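Local coordinates for protein beta-N-acetylhexosaminidase (Bacteroides fragilis, PDB 4PYS) that probably hydrolyses beta-glycosidic bonds to release terminal N-acetylhexosamine residues from glycans, at residues I358-W363 against C383-Y388; Y390-L395 against A434-D439; T396-Y401 against D439-S444; V450-L455 against Y489-A494. All blocks are in the same frame, centred on the assembly; numbering follows the deposited sequence.

Contact 1: residues I358-W363 against C383-Y388; sequences IQWWNW and CGTNYY. With FMT (formic acid), chain I; FMT (formic acid), chain J; FMT (formic acid), chain H.
Trp360 and Cys383 form a parallel bridge between neighbouring strands at the carboxy-terminal rim of the family 20 TIM-barrel domain. The tight part is here. Thr385 CG2 sits over the centre of the Trp360 six-membered ring, 3.5 Å from its centroid, in a CH-pi contact. Cys383 SG comes to the edge of the same ring, 3.8 Å from Trp360 CE3. The indole is held from outside as well, since its NE1 bonds to the Arg367 carbonyl. Gly384 N donates to Trp360 O (2.8 Å) as part of this bridge; past the strand end, Asn386 N donates to Trp361 O (2.7 Å).

The outer side is looser and more polar. Trp363 and Tyr387 meet rim to rim, with Trp363 CD1 3.6 Å from Tyr387 CD2. Formates, probably from the crystallisation liquor, occupy the margin; one accepts bonds from the Trp361 and Asn362 backbone nitrogens. Trp361 NE1 is bound to Asp343. The Asn362 side chain caps the following helix at Gly365 N. Its amide plane stands 88° from that of Asn386. Asn386 ND2 also bonds to O1 of another formate, and it meets Asn362 OD1 at 3.2 Å from above the carbonyl plane.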
# COMPACT_ATOMS: atom_id res chain seq x y z
N ILE A 358 -6.77 6.85 -11.27
CA ILE A 358 -7.66 7.45 -10.28
C ILE A 358 -7.87 6.54 -9.06
O ILE A 358 -8.23 5.38 -9.21
CB ILE A 358 -9.04 7.75 -10.91
CG1 ILE A 358 -8.90 8.76 -12.06
CG2 ILE A 358 -10.01 8.27 -9.85
CD1 ILE A 358 -8.30 10.10 -11.65
N GLN A 359 -7.64 7.07 -7.86
CA GLN A 359 -7.88 6.30 -6.65
C GLN A 359 -9.23 6.71 -6.07
O GLN A 359 -9.39 7.83 -5.58
CB GLN A 359 -6.76 6.48 -5.63
CG GLN A 359 -6.91 5.54 -4.43
CD GLN A 359 -5.59 5.29 -3.72
OE1 GLN A 359 -4.60 5.97 -3.96
NE2 GLN A 359 -5.59 4.30 -2.83
N TRP A 360 -10.20 5.81 -6.20
CA TRP A 360 -11.59 6.05 -5.83
C TRP A 360 -11.74 5.84 -4.33
O TRP A 360 -11.43 4.75 -3.83
CB TRP A 360 -12.46 5.08 -6.62
CG TRP A 360 -13.90 4.98 -6.22
CD1 TRP A 360 -14.73 5.98 -5.81
CD2 TRP A 360 -14.68 3.78 -6.19
NE1 TRP A 360 -15.99 5.47 -5.54
CE2 TRP A 360 -15.98 4.12 -5.76
CE3 TRP A 360 -14.40 2.44 -6.49
CZ2 TRP A 360 -17.00 3.17 -5.63
CZ3 TRP A 360 -15.41 1.50 -6.35
CH2 TRP A 360 -16.69 1.87 -5.92
N TRP A 361 -12.18 6.86 -3.60
CA TRP A 361 -12.14 6.77 -2.13
C TRP A 361 -13.40 7.23 -1.37
O TRP A 361 -13.71 6.67 -0.32
CB TRP A 361 -10.93 7.52 -1.57
CG TRP A 361 -11.09 9.01 -1.59
CD1 TRP A 361 -10.74 9.87 -2.60
CD2 TRP A 361 -11.62 9.83 -0.54
NE1 TRP A 361 -11.03 11.17 -2.24
CE2 TRP A 361 -11.57 11.17 -0.98
CE3 TRP A 361 -12.14 9.56 0.74
CZ2 TRP A 361 -12.02 12.24 -0.19
CZ3 TRP A 361 -12.59 10.63 1.51
CH2 TRP A 361 -12.52 11.94 1.05
N ASN A 362 -14.09 8.25 -1.85
CA ASN A 362 -15.16 8.82 -1.03
C ASN A 362 -16.55 8.23 -1.30
O ASN A 362 -17.43 8.92 -1.82
CB ASN A 362 -15.19 10.35 -1.10
CG ASN A 362 -15.97 10.97 0.05
OD1 ASN A 362 -16.59 10.26 0.85
ND2 ASN A 362 -15.95 12.29 0.13
N TRP A 363 -16.73 6.96 -0.94
CA TRP A 363 -18.04 6.31 -1.04
C TRP A 363 -19.07 7.01 -0.17
O TRP A 363 -20.18 7.30 -0.61
CB TRP A 363 -17.93 4.85 -0.62
CG TRP A 363 -19.26 4.15 -0.56
CD1 TRP A 363 -20.06 4.00 0.54
CD2 TRP A 363 -19.94 3.53 -1.65
NE1 TRP A 363 -21.21 3.32 0.20
CE2 TRP A 363 -21.16 3.01 -1.14
CE3 TRP A 363 -19.65 3.35 -3.00
CZ2 TRP A 363 -22.07 2.33 -1.95
CZ3 TRP A 363 -20.56 2.66 -3.79
CH2 TRP A 363 -21.75 2.16 -3.27
N CYS A 383 -9.60 0.82 -6.39
CA CYS A 383 -10.77 0.89 -5.52
C CYS A 383 -10.34 0.95 -4.07
O CYS A 383 -9.91 -0.05 -3.50
CB CYS A 383 -11.69 -0.33 -5.74
SG CYS A 383 -12.27 -0.51 -7.43
N GLY A 384 -10.46 2.14 -3.46
CA GLY A 384 -10.02 2.33 -2.09
C GLY A 384 -11.02 3.12 -1.28
O GLY A 384 -10.67 4.11 -0.63
N THR A 385 -12.27 2.67 -1.29
CA THR A 385 -13.35 3.44 -0.69
C THR A 385 -13.30 3.44 0.83
O THR A 385 -12.95 2.42 1.46
CB THR A 385 -14.73 2.95 -1.17
OG1 THR A 385 -14.82 1.53 -0.99
CG2 THR A 385 -14.89 3.25 -2.65
N ASN A 386 -13.63 4.59 1.43
CA ASN A 386 -13.58 4.71 2.88
C ASN A 386 -14.42 3.66 3.59
O ASN A 386 -13.93 2.97 4.49
CB ASN A 386 -13.89 6.15 3.36
CG ASN A 386 -15.05 6.82 2.63
OD1 ASN A 386 -15.89 6.17 2.00
ND2 ASN A 386 -15.11 8.15 2.73
N TYR A 387 -15.68 3.52 3.18
CA TYR A 387 -16.41 2.27 3.44
C TYR A 387 -15.94 1.28 2.37
O TYR A 387 -16.22 1.52 1.19
CB TYR A 387 -17.91 2.47 3.21
CG TYR A 387 -18.66 3.29 4.25
CD1 TYR A 387 -18.01 3.86 5.33
CD2 TYR A 387 -20.03 3.46 4.14
CE1 TYR A 387 -18.72 4.61 6.28
CE2 TYR A 387 -20.74 4.19 5.07
CZ TYR A 387 -20.09 4.76 6.14
OH TYR A 387 -20.81 5.48 7.05
N TYR A 388 -15.24 0.19 2.71
CA TYR A 388 -14.79 -0.14 4.06
C TYR A 388 -13.32 -0.55 4.01
O TYR A 388 -12.94 -1.64 4.47
CB TYR A 388 -15.61 -1.31 4.61
CG TYR A 388 -17.05 -0.95 4.85
CD1 TYR A 388 -17.40 -0.03 5.83
CD2 TYR A 388 -18.08 -1.54 4.11
CE1 TYR A 388 -18.72 0.32 6.06
CE2 TYR A 388 -19.41 -1.20 4.35
CZ TYR A 388 -19.72 -0.28 5.32
OH TYR A 388 -21.04 0.07 5.57
C FMT I . -13.76 9.55 -4.97
O1 FMT I . -14.28 10.15 -4.04
O2 FMT I . -12.55 9.42 -5.10
C FMT J . -21.64 1.37 8.22
O1 FMT J . -21.91 2.08 7.25
O2 FMT J . -21.41 1.82 9.35
C FMT H . -12.94 9.66 5.29
O1 FMT H . -14.01 9.62 4.68
O2 FMT H . -12.83 10.01 6.47

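Contact 2: residues Y390-L395 against A434-D439; sequences YLNFPL and ALWTDD. With GOL (glycerol), chain F.
Tyr390 lays one face of its ring against the indole nitrogen of Trp436. NE1 stands 3.2 Å above the phenol plane, displaced toward the rim, and lies 3.3 Å from Tyr390 CE2. The two ring planes are inclined at 52°, so this is an oblique aromatic pair. Ala434 CB touches the same phenol at CD1, 4.1 Å away. Asn392 runs alongside Trp436 and points the same way. With chi1 at 48° and chi2 at -64°, its OD1 comes to the indole edge, 3.2 Å from Trp436 CD1. The same oxygen takes a weak but straight bond from Trp436 N.

These residues lie at the end of strand 428-435 of the TIM barrel, where its chain meets the loop that follows helix 386-389. A single bridge joins Tyr390 to Ala434, and Leu391 N donates to Ala434 O at 2.8 Å. The loop then folds into a type I turn, closed by the bond from Phe393 N to Tyr390 O.

A glycerol, probably from the crystallisation liquor, lies over a face of the Trp436 indole. Asn392 ND2 donates to its O3 and also bonds to Tyr401 OH. At the other end of the glycerol, O1 donates to Asp438 OD2 at 2.8 Å.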
# COMPACT_ATOMS: atom_id res chain seq x y z
N TYR A 390 -10.91 1.98 4.86
CA TYR A 390 -10.20 2.91 5.75
C TYR A 390 -10.11 2.34 7.16
O TYR A 390 -11.02 2.52 7.98
CB TYR A 390 -10.86 4.29 5.77
CG TYR A 390 -10.45 5.16 4.60
CD1 TYR A 390 -9.93 4.61 3.43
CD2 TYR A 390 -10.57 6.55 4.68
CE1 TYR A 390 -9.55 5.43 2.35
CE2 TYR A 390 -10.19 7.36 3.62
CZ TYR A 390 -9.68 6.80 2.47
OH TYR A 390 -9.30 7.65 1.43
N LEU A 391 -9.00 1.67 7.44
CA LEU A 391 -8.82 0.98 8.72
C LEU A 391 -8.65 1.93 9.89
O LEU A 391 -8.69 1.51 11.05
CB LEU A 391 -7.62 0.02 8.61
CG LEU A 391 -7.82 -1.03 7.52
CD1 LEU A 391 -6.48 -1.67 7.15
CD2 LEU A 391 -8.81 -2.08 7.99
N ASN A 392 -8.44 3.22 9.61
CA ASN A 392 -8.46 4.21 10.67
C ASN A 392 -9.86 4.41 11.26
O ASN A 392 -10.01 4.95 12.37
CB ASN A 392 -7.88 5.56 10.19
CG ASN A 392 -8.45 5.99 8.86
OD1 ASN A 392 -8.25 5.32 7.84
ND2 ASN A 392 -9.16 7.12 8.86
N PHE A 393 -10.90 4.00 10.54
CA PHE A 393 -12.25 4.06 11.11
C PHE A 393 -12.27 2.99 12.19
O PHE A 393 -12.01 1.81 11.90
CB PHE A 393 -13.33 3.72 10.08
CG PHE A 393 -13.58 4.80 9.05
CD1 PHE A 393 -12.66 5.83 8.85
CD2 PHE A 393 -14.74 4.78 8.28
CE1 PHE A 393 -12.90 6.83 7.89
CE2 PHE A 393 -14.99 5.76 7.32
CZ PHE A 393 -14.07 6.79 7.13
N PRO A 394 -12.55 3.37 13.44
CA PRO A 394 -12.57 2.39 14.53
C PRO A 394 -13.87 1.58 14.50
O PRO A 394 -14.72 1.86 13.66
CB PRO A 394 -12.49 3.26 15.78
CG PRO A 394 -13.13 4.57 15.38
CD PRO A 394 -12.77 4.75 13.92
N LEU A 395 -14.01 0.60 15.38
CA LEU A 395 -15.26 -0.18 15.44
C LEU A 395 -16.34 0.53 16.25
O LEU A 395 -17.53 0.23 16.10
CB LEU A 395 -15.02 -1.58 16.00
CG LEU A 395 -14.64 -2.68 15.01
CD1 LEU A 395 -13.21 -2.51 14.48
CD2 LEU A 395 -14.83 -4.04 15.68
N ALA A 434 -6.13 1.40 3.74
CA ALA A 434 -5.42 2.57 4.24
C ALA A 434 -5.48 2.71 5.74
O ALA A 434 -6.47 2.34 6.39
CB ALA A 434 -5.95 3.84 3.59
N LEU A 435 -4.42 3.28 6.29
CA LEU A 435 -4.41 3.64 7.70
C LEU A 435 -3.99 5.09 7.82
O LEU A 435 -2.80 5.41 7.80
CB LEU A 435 -3.44 2.73 8.46
CG LEU A 435 -3.47 2.74 10.01
CD1 LEU A 435 -2.93 4.02 10.64
CD2 LEU A 435 -4.88 2.48 10.51
N TRP A 436 -4.98 5.99 7.92
CA TRP A 436 -4.72 7.41 8.10
C TRP A 436 -4.47 7.66 9.58
O TRP A 436 -5.12 7.06 10.43
CB TRP A 436 -5.93 8.24 7.64
CG TRP A 436 -6.18 8.10 6.18
CD1 TRP A 436 -7.03 7.22 5.57
CD2 TRP A 436 -5.55 8.85 5.13
NE1 TRP A 436 -6.98 7.39 4.20
CE2 TRP A 436 -6.07 8.38 3.91
CE3 TRP A 436 -4.60 9.87 5.11
CZ2 TRP A 436 -5.67 8.90 2.67
CZ3 TRP A 436 -4.21 10.39 3.88
CH2 TRP A 436 -4.74 9.90 2.68
N THR A 437 -3.55 8.56 9.88
CA THR A 437 -3.18 8.78 11.28
C THR A 437 -3.76 10.06 11.90
O THR A 437 -3.23 10.58 12.89
CB THR A 437 -1.64 8.65 11.50
OG1 THR A 437 -0.94 9.51 10.58
CG2 THR A 437 -1.20 7.21 11.25
N ASP A 438 -4.88 10.54 11.34
CA ASP A 438 -5.63 11.66 11.93
C ASP A 438 -5.92 11.42 13.41
O ASP A 438 -6.14 10.27 13.82
CB ASP A 438 -7.00 11.82 11.25
CG ASP A 438 -6.91 11.96 9.75
OD1 ASP A 438 -6.06 11.27 9.13
OD2 ASP A 438 -7.70 12.75 9.18
N ASP A 439 -5.95 12.50 14.18
CA ASP A 439 -6.32 12.46 15.60
C ASP A 439 -5.26 11.84 16.50
O ASP A 439 -5.57 11.34 17.58
CB ASP A 439 -7.69 11.78 15.82
CG ASP A 439 -8.86 12.71 15.61
OD1 ASP A 439 -8.72 13.92 15.88
OD2 ASP A 439 -9.93 12.22 15.19
C1 GOL F . -7.53 11.64 5.76
O1 GOL F . -8.06 12.77 6.43
C2 GOL F . -8.63 10.58 5.61
O2 GOL F . -9.69 11.07 4.81
C3 GOL F . -9.13 10.22 7.01
O3 GOL F . -10.11 9.20 6.94

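Contact 3: residues T396-Y401 against D439-S444; sequences TPWKGY and DGVTES
Asp439 lies against the turn at 398-401 and meets four of its residues. Its OD2 accepts a hydrogen bond from Gly400 N at 3.1 Å. The donor comes from above the carboxylate plane, 43° out of it. Lys399 passes Asp439 in the opposite direction. Its CB is 3.7 Å from Asp439 OD2, and its NZ makes a weak bond to Asp439 O at 3.4 Å. Trp398 also runs antiparallel to the aspartate. Its ring is nearly perpendicular to the carboxylate, at 88°, and CZ3 lies 3.8 Å from Asp439 CB. The far corner of the indole, CH2, packs on Val441 CG2 at 4.0 Å. Tyr401 adds a looser contact from its CE2 to Asp439 OD2.

The next shell sets these groups in place. Residues 398-401 form a type II' beta turn, with backbone bonds in both directions between Trp398 and Tyr401. The lysine chain is extended beyond CG and crosses the indole, with CG over the centre of one face. Trp398 NE1 is bound to Asp506, and Arg449 makes a cation-pi contact with the indole. Tyr401 OH is tied to Asn392.

Both segments are loops of the catalytic domain, beyond the strands of its barrel. Lys399 NZ and Asp439 OD1 are 5.8 Å apart, so their charged groups do not touch. Opposite charge at this range would probably give a mild attraction, while the bond from Gly400 N holds the carboxylate directly.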
# COMPACT_ATOMS: atom_id res chain seq x y z
N THR A 396 -15.93 1.43 17.14
CA THR A 396 -16.85 2.22 17.96
C THR A 396 -16.29 3.65 17.98
O THR A 396 -15.10 3.83 17.73
CB THR A 396 -16.95 1.66 19.40
OG1 THR A 396 -15.64 1.53 19.97
CG2 THR A 396 -17.63 0.29 19.40
N PRO A 397 -17.13 4.65 18.25
CA PRO A 397 -16.69 6.05 18.12
C PRO A 397 -15.46 6.43 18.95
O PRO A 397 -15.30 5.96 20.08
CB PRO A 397 -17.92 6.85 18.59
CG PRO A 397 -19.08 5.95 18.27
CD PRO A 397 -18.58 4.56 18.54
N TRP A 398 -14.62 7.28 18.38
CA TRP A 398 -13.39 7.72 19.02
C TRP A 398 -12.98 9.06 18.43
O TRP A 398 -12.73 9.16 17.23
CB TRP A 398 -12.28 6.69 18.79
CG TRP A 398 -10.96 7.13 19.34
CD1 TRP A 398 -10.61 7.21 20.66
CD2 TRP A 398 -9.82 7.55 18.59
NE1 TRP A 398 -9.31 7.66 20.77
CE2 TRP A 398 -8.81 7.88 19.51
CE3 TRP A 398 -9.57 7.70 17.23
CZ2 TRP A 398 -7.55 8.34 19.11
CZ3 TRP A 398 -8.31 8.15 16.82
CH2 TRP A 398 -7.32 8.46 17.76
N LYS A 399 -12.93 10.08 19.28
CA LYS A 399 -12.56 11.44 18.85
C LYS A 399 -13.36 11.92 17.64
O LYS A 399 -14.59 11.98 17.69
CB LYS A 399 -11.06 11.52 18.60
CG LYS A 399 -10.23 11.16 19.83
CD LYS A 399 -8.79 11.61 19.68
CE LYS A 399 -7.99 11.29 20.93
NZ LYS A 399 -6.55 11.69 20.78
N GLY A 400 -12.66 12.24 16.55
CA GLY A 400 -13.32 12.77 15.37
C GLY A 400 -14.13 11.74 14.58
O GLY A 400 -14.88 12.11 13.68
N TYR A 401 -13.97 10.47 14.92
CA TYR A 401 -14.75 9.42 14.27
C TYR A 401 -16.07 9.16 15.01
O TYR A 401 -16.08 8.56 16.09
CB TYR A 401 -13.92 8.13 14.16
CG TYR A 401 -12.64 8.32 13.37
CD1 TYR A 401 -12.63 8.15 12.00
CD2 TYR A 401 -11.45 8.67 14.00
CE1 TYR A 401 -11.47 8.32 11.27
CE2 TYR A 401 -10.28 8.85 13.29
CZ TYR A 401 -10.30 8.69 11.92
OH TYR A 401 -9.14 8.86 11.20
N ASP A 439 -5.95 12.50 14.18
CA ASP A 439 -6.32 12.46 15.60
C ASP A 439 -5.26 11.84 16.50
O ASP A 439 -5.57 11.34 17.58
CB ASP A 439 -7.69 11.78 15.82
CG ASP A 439 -8.86 12.71 15.61
OD1 ASP A 439 -8.72 13.92 15.88
OD2 ASP A 439 -9.93 12.22 15.19
N GLY A 440 -4.00 11.86 16.05
CA GLY A 440 -2.90 11.44 16.90
C GLY A 440 -2.74 9.94 17.09
O GLY A 440 -2.48 9.48 18.20
N VAL A 441 -2.88 9.19 16.00
CA VAL A 441 -2.63 7.75 16.03
C VAL A 441 -1.13 7.48 16.03
O VAL A 441 -0.47 7.56 14.99
CB VAL A 441 -3.30 7.04 14.84
CG1 VAL A 441 -2.96 5.53 14.84
CG2 VAL A 441 -4.82 7.24 14.90
N THR A 442 -0.58 7.17 17.20
CA THR A 442 0.84 6.91 17.36
C THR A 442 1.11 5.45 16.98
O THR A 442 0.18 4.70 16.70
CB THR A 442 1.28 7.14 18.80
OG1 THR A 442 0.50 6.29 19.65
CG2 THR A 442 1.05 8.59 19.21
N GLU A 443 2.38 5.05 16.98
CA GLU A 443 2.74 3.71 16.50
C GLU A 443 2.05 2.59 17.30
O GLU A 443 1.66 1.57 16.73
CB GLU A 443 4.26 3.51 16.57
CG GLU A 443 5.05 4.39 15.61
CD GLU A 443 6.52 4.03 15.58
OE1 GLU A 443 6.85 2.85 15.86
OE2 GLU A 443 7.35 4.91 15.28
N SER A 444 1.95 2.79 18.61
CA SER A 444 1.37 1.76 19.49
C SER A 444 -0.14 1.57 19.26
O SER A 444 -0.74 0.63 19.80
CB SER A 444 1.60 2.13 20.95
OG SER A 444 0.92 3.33 21.28

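Contact 4: residues V450-L455 against Y489-A494; sequences VFPRIL and YSFGPA
An aromatic cluster of Phe451, Tyr489 and Phe491 joins the start of helix 453-462 to the loop after helix 470-486. Phe451, from the other segment, touches both loop rings. Tyr489 CB sits over one face of the Phe451 ring, 3.8 Å from its centroid, in a CH-pi contact. The tyrosine ring follows obliquely, with CD1 3.5 Å from Phe451 CE1. On the opposite face of the Phe451 ring lies Ile454 CG2. Phe451 in turn places its own CB over a face of Phe491, 4.1 Å from that centroid. Those two rings are near parallel but slid apart, so they barely overlap.

Phe491 also receives Pro452 CB, 3.7 Å from its CE2, and Leu455 CD1 from the first turn of the helix. The peptide bond before Pro452 is cis. Further along, Pro452 CG packs on Ala494 CB at 3.7 Å. One backbone bond fastens the two segments: Gly492 N to Phe451 O, 2.8 Å, with the donor above the carbonyl plane.

Met155 of helix 146-158 touches Phe451 and Tyr489, while Phe484 of helix 470-486 touches Phe491. Tyr489 OH is bound to the carbonyl of Lys151. The contact is plain hydrophobic packing among helices and a connecting loop, of the kind found in the outer helical layer of a TIM barrel.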
# COMPACT_ATOMS: atom_id res chain seq x y z
N VAL A 450 -5.62 -1.93 12.38
CA VAL A 450 -5.32 -2.65 11.15
C VAL A 450 -5.82 -4.10 11.18
O VAL A 450 -6.43 -4.56 10.21
CB VAL A 450 -3.82 -2.61 10.86
CG1 VAL A 450 -3.47 -3.52 9.69
CG2 VAL A 450 -3.39 -1.16 10.56
N PHE A 451 -5.59 -4.80 12.30
CA PHE A 451 -6.00 -6.21 12.44
C PHE A 451 -7.22 -6.35 13.34
O PHE A 451 -7.28 -5.72 14.39
CB PHE A 451 -4.86 -7.02 13.07
CG PHE A 451 -3.71 -7.24 12.13
CD1 PHE A 451 -2.68 -6.31 12.06
CD2 PHE A 451 -3.67 -8.36 11.31
CE1 PHE A 451 -1.62 -6.50 11.18
CE2 PHE A 451 -2.62 -8.56 10.43
CZ PHE A 451 -1.60 -7.62 10.38
N PRO A 452 -8.15 -7.25 12.99
CA PRO A 452 -8.09 -8.21 11.88
C PRO A 452 -8.71 -7.74 10.58
O PRO A 452 -8.72 -8.51 9.64
CB PRO A 452 -8.94 -9.39 12.41
CG PRO A 452 -9.98 -8.71 13.26
CD PRO A 452 -9.26 -7.55 13.92
N ARG A 453 -9.23 -6.52 10.50
CA ARG A 453 -9.97 -6.16 9.29
C ARG A 453 -9.13 -6.18 8.01
O ARG A 453 -9.65 -6.43 6.92
CB ARG A 453 -10.70 -4.84 9.47
CG ARG A 453 -11.84 -4.93 10.49
CD ARG A 453 -12.44 -3.56 10.82
NE ARG A 453 -11.40 -2.65 11.31
CZ ARG A 453 -11.54 -1.34 11.45
NH1 ARG A 453 -12.69 -0.75 11.14
NH2 ARG A 453 -10.52 -0.61 11.88
N ILE A 454 -7.83 -5.94 8.12
CA ILE A 454 -6.98 -6.03 6.91
C ILE A 454 -6.98 -7.43 6.30
O ILE A 454 -6.72 -7.61 5.11
CB ILE A 454 -5.53 -5.55 7.18
CG1 ILE A 454 -4.83 -5.28 5.84
CG2 ILE A 454 -4.76 -6.57 8.03
CD1 ILE A 454 -3.84 -4.18 5.89
N LEU A 455 -7.28 -8.45 7.10
CA LEU A 455 -7.27 -9.80 6.57
C LEU A 455 -8.42 -9.98 5.58
O LEU A 455 -8.30 -10.74 4.62
CB LEU A 455 -7.39 -10.83 7.70
CG LEU A 455 -6.22 -10.85 8.68
CD1 LEU A 455 -6.50 -11.83 9.82
CD2 LEU A 455 -4.95 -11.25 7.96
N TYR A 489 2.08 -8.90 15.07
CA TYR A 489 0.87 -8.13 14.78
C TYR A 489 -0.23 -8.37 15.80
O TYR A 489 -0.89 -9.42 15.77
CB TYR A 489 0.39 -8.43 13.37
CG TYR A 489 1.49 -8.18 12.37
CD1 TYR A 489 1.79 -6.89 11.96
CD2 TYR A 489 2.26 -9.23 11.88
CE1 TYR A 489 2.83 -6.65 11.06
CE2 TYR A 489 3.30 -9.00 10.98
CZ TYR A 489 3.57 -7.71 10.58
OH TYR A 489 4.60 -7.47 9.69
N SER A 490 -0.44 -7.40 16.68
CA SER A 490 -1.51 -7.46 17.68
C SER A 490 -2.87 -7.28 17.02
O SER A 490 -2.99 -6.50 16.08
CB SER A 490 -1.31 -6.37 18.74
OG SER A 490 -0.05 -6.48 19.37
N PHE A 491 -3.89 -7.98 17.51
CA PHE A 491 -5.24 -7.84 16.97
C PHE A 491 -6.10 -6.89 17.78
O PHE A 491 -6.07 -6.92 19.01
CB PHE A 491 -5.92 -9.20 16.94
CG PHE A 491 -5.58 -10.03 15.73
CD1 PHE A 491 -4.26 -10.13 15.30
CD2 PHE A 491 -6.56 -10.71 15.04
CE1 PHE A 491 -3.94 -10.89 14.19
CE2 PHE A 491 -6.24 -11.48 13.93
CZ PHE A 491 -4.94 -11.56 13.51
N GLY A 492 -6.89 -6.06 17.10
CA GLY A 492 -7.95 -5.32 17.78
C GLY A 492 -9.24 -6.14 17.72
O GLY A 492 -9.20 -7.31 17.31
N PRO A 493 -10.39 -5.54 18.11
CA PRO A 493 -11.66 -6.29 18.08
C PRO A 493 -12.12 -6.56 16.65
O PRO A 493 -11.84 -5.78 15.74
CB PRO A 493 -12.63 -5.36 18.83
CG PRO A 493 -12.08 -3.98 18.62
CD PRO A 493 -10.56 -4.15 18.58
N ALA A 494 -12.80 -7.69 16.45
CA ALA A 494 -13.23 -8.08 15.11
C ALA A 494 -14.66 -7.64 14.85
O ALA A 494 -14.98 -7.09 13.79
CB ALA A 494 -13.12 -9.60 14.95

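In the fold
Contacts 1, 2 and 4 follow one another along the chain, while the segments of contacts 2 and 3 alternate and share Asp439. Contacts 1 and 2 reach the same barrel sheet, through strands 356-360, 381-383 and 428-435; their centres are about 13 Å apart, and Tyr390 packs on Trp361 and Gly384. Contact 3 lies about 7 Å from contact 2, centre to centre, and carries the same two loops outward. Contact 4, its centre about 12 Å from that of contact 2, is tied to it by Arg453, which bonds to Phe393 O. Contacts 1 to 3 join barrel strands and their loops in the catalytic domain; contact 4 packs helix 453-462 on the loop after helix 470-486.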